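Side-chain contacts in uncharacterized protein (Pseudomonas aeruginosa, PDB 4O5P), which is a type VI secretion effector that probably hydrolyses phospholipids of target membranes through a catalytic domain of the alpha/beta-hydrolase clan: residues C61-H66 with F158-K163; P205-L210 with R266-P271; L453-N458 with Q648-A653. All coordinates share one frame; numbering follows the deposited sequence.

Interactions 1 and 2 are neighbours on one side of the chain's centre, with centres about 13 Å apart, and both reach the same mixed sheet. They touch where L161 and F158 of interaction 1 pack on L210 of interaction 2. Interaction 3 joins two helices of the C-terminal region, its centre about 48 and 51 Å from those of interactions 1 and 2. All three are partly buried, and none has a hydrogen bond directly across its segments. What fills the gap changes with place: interaction 1 combines methyl packing with a water bridge between a strand and a helix, interaction 2 is apolar and rests on a ring face, and interaction 3 lays a guanidinium and a lysine chain between crossing helices.

Interaction 1 of 3, residues C61-H66 with F158-K163; sequences CCKAIH and FYTLLK
I65 and T160 meet tip to tip, the terminal methyl CD1 of I65 lying 3.5 Å from OG1 of T160 and 3.8 Å from its CG2. On the isoleucine, CG1 stands beside the backbone N and the chain then runs fully extended (chi2 -180°), which carries CD1 out from the strand to the helix. T160 CG2 also receives K63, whose CE comes within 3.8 Å. Besides taking the isoleucine methyl, OG1 is hydrogen-bonded to A156 O one turn back in the helix and accepts a hydrogen bond from a water at 3.1 Å. That water in turn accepts from K63 NZ, also at 3.1 Å, so the threonine meets the lysine twice, through a methyl and through solvent. K63 sets CG between the backbone N and the carbonyl carbon (chi1 64°) and extends beyond it; its NZ also bonds to S108 O. K163, just past the helix end with positive phi, has a chain bent at chi2 (-51°). Its NZ lies 4.1 Å from K63 NZ and makes a weak bond to T160 O, so backbone carbonyls probably temper the two charges. The arrangement is that of a helix packed on the parallel part of the mixed sheet: 139-162 lies in the connection between strands 111-116 and 225-236, which flank 62-71, as in the layered alpha/beta-hydrolase fold.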
# COMPACT_ATOMS: atom_id res chain seq x y z
N CYS A 61 3.07 1.78 -40.43
CA CYS A 61 3.44 0.40 -40.75
C CYS A 61 3.30 -0.56 -39.57
O CYS A 61 2.65 -1.60 -39.68
CB CYS A 61 4.86 0.34 -41.31
SG CYS A 61 6.09 1.20 -40.34
N CYS A 62 3.93 -0.23 -38.44
CA CYS A 62 3.83 -1.06 -37.24
C CYS A 62 3.71 -0.20 -35.99
O CYS A 62 3.96 1.01 -36.06
CB CYS A 62 5.05 -1.97 -37.14
SG CYS A 62 6.53 -1.29 -37.93
N LYS A 63 3.32 -0.81 -34.87
CA LYS A 63 3.31 -0.10 -33.59
C LYS A 63 3.39 -1.06 -32.40
O LYS A 63 2.82 -2.15 -32.43
CB LYS A 63 2.07 0.80 -33.46
CG LYS A 63 0.75 0.05 -33.44
CD LYS A 63 -0.45 1.00 -33.39
CE LYS A 63 -1.75 0.21 -33.21
NZ LYS A 63 -2.98 1.00 -33.49
N ALA A 64 4.12 -0.66 -31.36
CA ALA A 64 4.04 -1.39 -30.10
C ALA A 64 2.86 -0.83 -29.33
O ALA A 64 2.40 0.29 -29.61
CB ALA A 64 5.31 -1.26 -29.31
N ILE A 65 2.34 -1.60 -28.38
CA ILE A 65 1.30 -1.08 -27.50
C ILE A 65 1.96 -0.72 -26.18
O ILE A 65 2.57 -1.58 -25.54
CB ILE A 65 0.17 -2.11 -27.29
CG1 ILE A 65 -0.31 -2.61 -28.66
CG2 ILE A 65 -0.99 -1.50 -26.49
CD1 ILE A 65 -1.41 -3.61 -28.58
N HIS A 66 1.87 0.55 -25.80
CA HIS A 66 2.54 1.02 -24.59
C HIS A 66 1.46 1.32 -23.56
O HIS A 66 0.53 2.09 -23.83
CB HIS A 66 3.39 2.27 -24.86
CG HIS A 66 4.58 2.02 -25.74
ND1 HIS A 66 5.82 1.67 -25.23
CD2 HIS A 66 4.74 2.12 -27.08
CE1 HIS A 66 6.68 1.54 -26.22
NE2 HIS A 66 6.05 1.82 -27.36
N PHE A 158 -7.82 -5.22 -27.18
CA PHE A 158 -9.16 -5.26 -27.76
C PHE A 158 -9.44 -3.98 -28.52
O PHE A 158 -9.97 -4.02 -29.64
CB PHE A 158 -10.18 -5.42 -26.63
CG PHE A 158 -11.56 -5.79 -27.08
CD1 PHE A 158 -11.87 -7.10 -27.41
CD2 PHE A 158 -12.57 -4.83 -27.11
CE1 PHE A 158 -13.15 -7.45 -27.80
CE2 PHE A 158 -13.86 -5.18 -27.51
CZ PHE A 158 -14.15 -6.49 -27.85
N TYR A 159 -9.09 -2.84 -27.94
CA TYR A 159 -9.29 -1.57 -28.64
C TYR A 159 -8.32 -1.45 -29.79
O TYR A 159 -8.68 -0.92 -30.85
CB TYR A 159 -9.11 -0.37 -27.71
CG TYR A 159 -9.47 0.96 -28.36
CD1 TYR A 159 -8.54 1.68 -29.10
CD2 TYR A 159 -10.75 1.48 -28.23
CE1 TYR A 159 -8.88 2.88 -29.69
CE2 TYR A 159 -11.10 2.67 -28.82
CZ TYR A 159 -10.16 3.37 -29.55
OH TYR A 159 -10.51 4.56 -30.13
N THR A 160 -7.10 -1.92 -29.58
CA THR A 160 -6.10 -1.84 -30.62
C THR A 160 -6.60 -2.53 -31.89
O THR A 160 -6.50 -1.97 -32.98
CB THR A 160 -4.76 -2.43 -30.18
OG1 THR A 160 -4.26 -1.68 -29.05
CG2 THR A 160 -3.75 -2.35 -31.30
N LEU A 161 -7.17 -3.71 -31.74
CA LEU A 161 -7.59 -4.53 -32.89
C LEU A 161 -8.99 -4.22 -33.41
O LEU A 161 -9.20 -4.14 -34.62
CB LEU A 161 -7.48 -6.02 -32.54
CG LEU A 161 -6.07 -6.47 -32.16
CD1 LEU A 161 -6.04 -7.89 -31.58
CD2 LEU A 161 -5.15 -6.38 -33.35
N LEU A 162 -9.95 -4.03 -32.51
CA LEU A 162 -11.35 -3.94 -32.90
C LEU A 162 -12.00 -2.56 -32.76
O LEU A 162 -13.18 -2.40 -33.07
CB LEU A 162 -12.17 -4.96 -32.11
CG LEU A 162 -12.03 -6.40 -32.59
CD1 LEU A 162 -11.94 -7.36 -31.40
CD2 LEU A 162 -13.22 -6.75 -33.48
N LYS A 163 -11.24 -1.58 -32.27
CA LYS A 163 -11.74 -0.20 -32.13
C LYS A 163 -12.97 -0.05 -31.23
O LYS A 163 -13.77 0.88 -31.38
CB LYS A 163 -12.01 0.42 -33.51
CG LYS A 163 -10.82 0.33 -34.45
CD LYS A 163 -9.53 0.86 -33.81
CE LYS A 163 -8.34 0.68 -34.76
NZ LYS A 163 -7.04 1.12 -34.15
O HOH W 1 -3.89 1.09 -30.50

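Interaction 2 of 3, residues P205-L210 with R266-P271; sequences PKLKEL and RFAGLP
L207 and F267 are brought together by two different first torsions. The leucine holds CG anti to its carbonyl carbon (chi1 -64°), beside the backbone N, from where the CD2 branch reaches the ring, and the phenylalanine swings its ring beside the carbonyl carbon and opposite the backbone N (chi1 -177°), which carries the ring from the hairpin to the helix. The two side chains cross at about a right angle, and CD2 of L207 settles over one face of the ring in a CH-pi contact, 3.9 Å from the centroid and 20° off the ring normal. The methyl is shifted toward the rim, and its closest ring atom is CZ, at 3.7 Å.

Next to this, A268 adds a small methyl contact. Its CB rests 3.6 Å from the carbonyl oxygen of L207 and 4.2 Å from CB of L210, one turn further along the helix, so the hairpin tip comes near the helix backbone itself. A268 and G269 are the central residues of a type I' turn, with F267 N bonded to L270 O at 2.8 Å. Both have positive phi. R266, at the start of the hairpin, donates an NH1 hydrogen bond of 2.6 Å to G269 O, the acceptor lying in the guanidinium plane, while its NH2 forms a salt bridge with E264 OE1. Helix 139-162 adds to the group, L153 touching F267 and L157 touching L210.

The chemistry is therefore divided: polar bonds lie within the hairpin, and the helix is met by carbon atoms and a ring face. Such a contact depends on fit and on the burial of apolar surface, not on directed bonds between the two elements.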
# COMPACT_ATOMS: atom_id res chain seq x y z
N PRO A 205 -10.80 -17.06 -23.00
CA PRO A 205 -11.61 -16.81 -24.19
C PRO A 205 -11.20 -15.54 -24.92
O PRO A 205 -11.08 -15.55 -26.16
CB PRO A 205 -13.02 -16.63 -23.62
CG PRO A 205 -13.03 -17.47 -22.41
CD PRO A 205 -11.64 -17.30 -21.81
N LYS A 206 -10.98 -14.47 -24.18
CA LYS A 206 -10.56 -13.21 -24.78
C LYS A 206 -9.15 -13.30 -25.38
O LYS A 206 -8.92 -12.85 -26.51
CB LYS A 206 -10.67 -12.07 -23.77
CG LYS A 206 -11.19 -10.77 -24.35
CD LYS A 206 -12.51 -10.95 -25.06
CE LYS A 206 -13.68 -10.96 -24.10
NZ LYS A 206 -14.88 -11.53 -24.80
N LEU A 207 -8.20 -13.90 -24.66
CA LEU A 207 -6.84 -14.05 -25.17
C LEU A 207 -6.80 -14.87 -26.46
O LEU A 207 -5.98 -14.62 -27.34
CB LEU A 207 -5.91 -14.71 -24.14
CG LEU A 207 -5.67 -13.93 -22.86
CD1 LEU A 207 -4.83 -14.73 -21.89
CD2 LEU A 207 -5.02 -12.59 -23.17
N LYS A 208 -7.69 -15.83 -26.58
CA LYS A 208 -7.74 -16.64 -27.80
C LYS A 208 -8.35 -15.85 -28.94
O LYS A 208 -7.82 -15.89 -30.05
CB LYS A 208 -8.48 -17.95 -27.56
CG LYS A 208 -7.65 -18.95 -26.76
CD LYS A 208 -8.42 -20.23 -26.46
CE LYS A 208 -7.57 -21.18 -25.63
NZ LYS A 208 -8.42 -22.12 -24.84
N GLU A 209 -9.43 -15.12 -28.67
CA GLU A 209 -10.05 -14.26 -29.68
C GLU A 209 -9.00 -13.31 -30.22
O GLU A 209 -8.88 -13.11 -31.43
CB GLU A 209 -11.15 -13.39 -29.07
CG GLU A 209 -12.51 -14.03 -28.88
CD GLU A 209 -13.47 -13.07 -28.20
OE1 GLU A 209 -13.43 -11.86 -28.50
OE2 GLU A 209 -14.26 -13.53 -27.35
N LEU A 210 -8.25 -12.71 -29.31
CA LEU A 210 -7.30 -11.67 -29.67
C LEU A 210 -6.14 -12.25 -30.46
O LEU A 210 -5.65 -11.62 -31.42
CB LEU A 210 -6.78 -10.95 -28.42
CG LEU A 210 -7.88 -10.23 -27.65
CD1 LEU A 210 -7.33 -9.35 -26.52
CD2 LEU A 210 -8.74 -9.42 -28.57
N ARG A 266 4.64 -14.08 -23.45
CA ARG A 266 3.73 -13.68 -24.51
C ARG A 266 2.31 -13.55 -23.99
O ARG A 266 1.90 -14.28 -23.10
CB ARG A 266 3.81 -14.63 -25.71
CG ARG A 266 5.07 -14.39 -26.54
CD ARG A 266 5.31 -15.42 -27.61
NE ARG A 266 6.63 -15.20 -28.20
CZ ARG A 266 6.88 -14.44 -29.26
NH1 ARG A 266 5.90 -13.80 -29.88
NH2 ARG A 266 8.12 -14.31 -29.71
N PHE A 267 1.61 -12.58 -24.57
CA PHE A 267 0.25 -12.22 -24.20
C PHE A 267 -0.52 -12.24 -25.51
O PHE A 267 -0.40 -11.31 -26.34
CB PHE A 267 0.26 -10.80 -23.61
CG PHE A 267 -1.08 -10.33 -23.12
CD1 PHE A 267 -1.94 -9.66 -23.98
CD2 PHE A 267 -1.45 -10.52 -21.79
CE1 PHE A 267 -3.17 -9.20 -23.53
CE2 PHE A 267 -2.68 -10.06 -21.33
CZ PHE A 267 -3.54 -9.39 -22.21
N ALA A 268 -1.29 -13.30 -25.71
CA ALA A 268 -1.98 -13.53 -26.98
C ALA A 268 -1.00 -13.52 -28.17
O ALA A 268 -1.29 -12.95 -29.23
CB ALA A 268 -3.09 -12.50 -27.16
N GLY A 269 0.15 -14.16 -27.99
CA GLY A 269 1.14 -14.28 -29.05
C GLY A 269 2.19 -13.19 -29.03
O GLY A 269 3.31 -13.40 -29.52
N LEU A 270 1.82 -12.04 -28.47
CA LEU A 270 2.66 -10.85 -28.49
C LEU A 270 3.67 -10.87 -27.35
O LEU A 270 3.30 -11.14 -26.20
CB LEU A 270 1.79 -9.60 -28.32
CG LEU A 270 0.80 -9.16 -29.39
CD1 LEU A 270 -0.03 -8.00 -28.85
CD2 LEU A 270 1.52 -8.75 -30.68
N PRO A 271 4.94 -10.55 -27.65
CA PRO A 271 5.94 -10.37 -26.59
C PRO A 271 5.42 -9.34 -25.60
O PRO A 271 4.80 -8.35 -26.03
CB PRO A 271 7.15 -9.78 -27.34
CG PRO A 271 7.00 -10.26 -28.74
CD PRO A 271 5.51 -10.32 -29.00

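Interaction 3 of 3, residues L453-N458 with Q648-A653; sequences LATRFN and QEKLVA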
# COMPACT_ATOMS: atom_id res chain seq x y z
N LEU A 453 12.16 23.67 -0.05
CA LEU A 453 11.96 22.23 0.03
C LEU A 453 13.23 21.49 -0.40
O LEU A 453 13.72 20.63 0.33
CB LEU A 453 10.75 21.79 -0.81
CG LEU A 453 10.53 20.28 -0.93
CD1 LEU A 453 10.35 19.66 0.45
CD2 LEU A 453 9.38 19.90 -1.88
N ALA A 454 13.77 21.83 -1.57
CA ALA A 454 14.99 21.15 -2.03
C ALA A 454 16.12 21.24 -1.00
O ALA A 454 16.82 20.26 -0.74
CB ALA A 454 15.45 21.70 -3.37
N THR A 455 16.30 22.41 -0.42
CA THR A 455 17.38 22.65 0.52
C THR A 455 17.24 21.80 1.79
O THR A 455 18.20 21.18 2.26
CB THR A 455 17.39 24.12 0.92
OG1 THR A 455 17.86 24.91 -0.18
CG2 THR A 455 18.30 24.34 2.11
N ARG A 456 16.03 21.78 2.33
CA ARG A 456 15.74 21.00 3.53
C ARG A 456 15.88 19.49 3.30
O ARG A 456 16.48 18.74 4.11
CB ARG A 456 14.32 21.36 4.02
CG ARG A 456 14.23 22.82 4.53
CD ARG A 456 12.78 23.24 4.78
NE ARG A 456 12.67 24.60 5.28
CZ ARG A 456 11.57 25.11 5.83
NH1 ARG A 456 10.48 24.37 5.95
NH2 ARG A 456 11.55 26.37 6.26
N PHE A 457 15.32 19.04 2.18
CA PHE A 457 15.49 17.66 1.80
C PHE A 457 16.98 17.34 1.72
O PHE A 457 17.45 16.37 2.30
CB PHE A 457 14.82 17.38 0.45
CG PHE A 457 15.13 16.02 -0.08
CD1 PHE A 457 16.27 15.80 -0.86
CD2 PHE A 457 14.31 14.95 0.23
CE1 PHE A 457 16.57 14.53 -1.32
CE2 PHE A 457 14.60 13.68 -0.24
CZ PHE A 457 15.73 13.47 -1.02
N ASN A 458 17.73 18.15 0.99
CA ASN A 458 19.15 17.89 0.86
C ASN A 458 19.92 17.91 2.19
O ASN A 458 20.92 17.23 2.33
CB ASN A 458 19.78 18.83 -0.17
CG ASN A 458 19.30 18.53 -1.59
OD1 ASN A 458 18.98 17.39 -1.92
ND2 ASN A 458 19.23 19.57 -2.43
N GLN A 648 22.17 22.79 12.08
CA GLN A 648 21.11 21.78 12.07
C GLN A 648 19.75 22.39 11.75
O GLN A 648 18.73 21.72 11.91
CB GLN A 648 21.05 21.04 13.42
CG GLN A 648 22.35 20.29 13.79
CD GLN A 648 22.71 19.20 12.81
OE1 GLN A 648 23.81 19.18 12.25
NE2 GLN A 648 21.80 18.25 12.61
N GLU A 649 19.74 23.64 11.30
CA GLU A 649 18.50 24.39 11.17
C GLU A 649 17.62 23.83 10.07
O GLU A 649 16.42 23.64 10.26
CB GLU A 649 18.80 25.87 10.86
CG GLU A 649 19.46 26.62 12.00
CD GLU A 649 20.96 26.33 12.09
OE1 GLU A 649 21.59 25.99 11.06
OE2 GLU A 649 21.50 26.43 13.21
N LYS A 650 18.23 23.57 8.93
CA LYS A 650 17.47 23.11 7.78
C LYS A 650 16.85 21.74 8.06
O LYS A 650 15.71 21.49 7.67
CB LYS A 650 18.35 23.13 6.52
CG LYS A 650 18.52 24.53 5.92
CD LYS A 650 17.16 25.21 5.71
CE LYS A 650 17.24 26.48 4.83
NZ LYS A 650 15.89 27.08 4.56
N LEU A 651 17.58 20.88 8.78
CA LEU A 651 17.09 19.56 9.16
C LEU A 651 15.88 19.64 10.12
O LEU A 651 14.80 19.05 9.84
CB LEU A 651 18.23 18.75 9.79
CG LEU A 651 17.90 17.32 10.19
CD1 LEU A 651 17.45 16.50 8.97
CD2 LEU A 651 19.10 16.66 10.88
N VAL A 652 16.06 20.37 11.22
CA VAL A 652 14.97 20.59 12.17
C VAL A 652 13.75 21.21 11.48
O VAL A 652 12.62 20.81 11.74
CB VAL A 652 15.40 21.43 13.41
CG1 VAL A 652 14.21 21.69 14.33
CG2 VAL A 652 16.48 20.71 14.20
N ALA A 653 13.97 22.16 10.57
CA ALA A 653 12.87 22.78 9.82
C ALA A 653 12.17 21.78 8.89
O ALA A 653 10.95 21.87 8.69
CB ALA A 653 13.34 23.99 9.05
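R456 NH1, part of a guanidinium that lies over A653, is gripped by two acceptors at once: E657 by a salt bridge and Q658 by a hydrogen bond. These bonds probably limit the rotation of the flat group, which presents one face to A653, whose CB sits 3.8 Å from CZ, above the centre of the plane. NH1 also comes to 3.7 Å from A653 O without bonding to it. NE, by contrast, is buried here and has no partner in the model.

K650 supplies the other half of the contact. Its chain, bent at chi2 (-52°), turns past T455 and crosses the arginine at about a right angle, CD standing 4.0 Å from R456 CG. The backbone contributes as well, K650 O lying 3.7 Å from the same CG. The lysine chain also meets the methyl of T455: CG2 is 3.6 Å from K650 CE, while T455 OG1 is turned to a bond with E451 O in its own helix. The lysine NZ ends near the guanidinium plane, at its edge, 4.1 Å from R456 NE. Two like charges are therefore close, and E657, together with a weak, long ion pair from R456 NH2 to E452, probably offsets part of this.

The helix segments 453-458 and 649-653 cross steeply, at -103° with axes 8.2 Å apart, so the meeting is confined to a few residues around R456 and K650. Beyond it, L651 touches W460 and Q463 of helix 451-463 as well as R633 and L637 of helix 616-637, while L453 and F457 touch I405 of helix 403-416, so that the crossing has a further helix beside each of its partners.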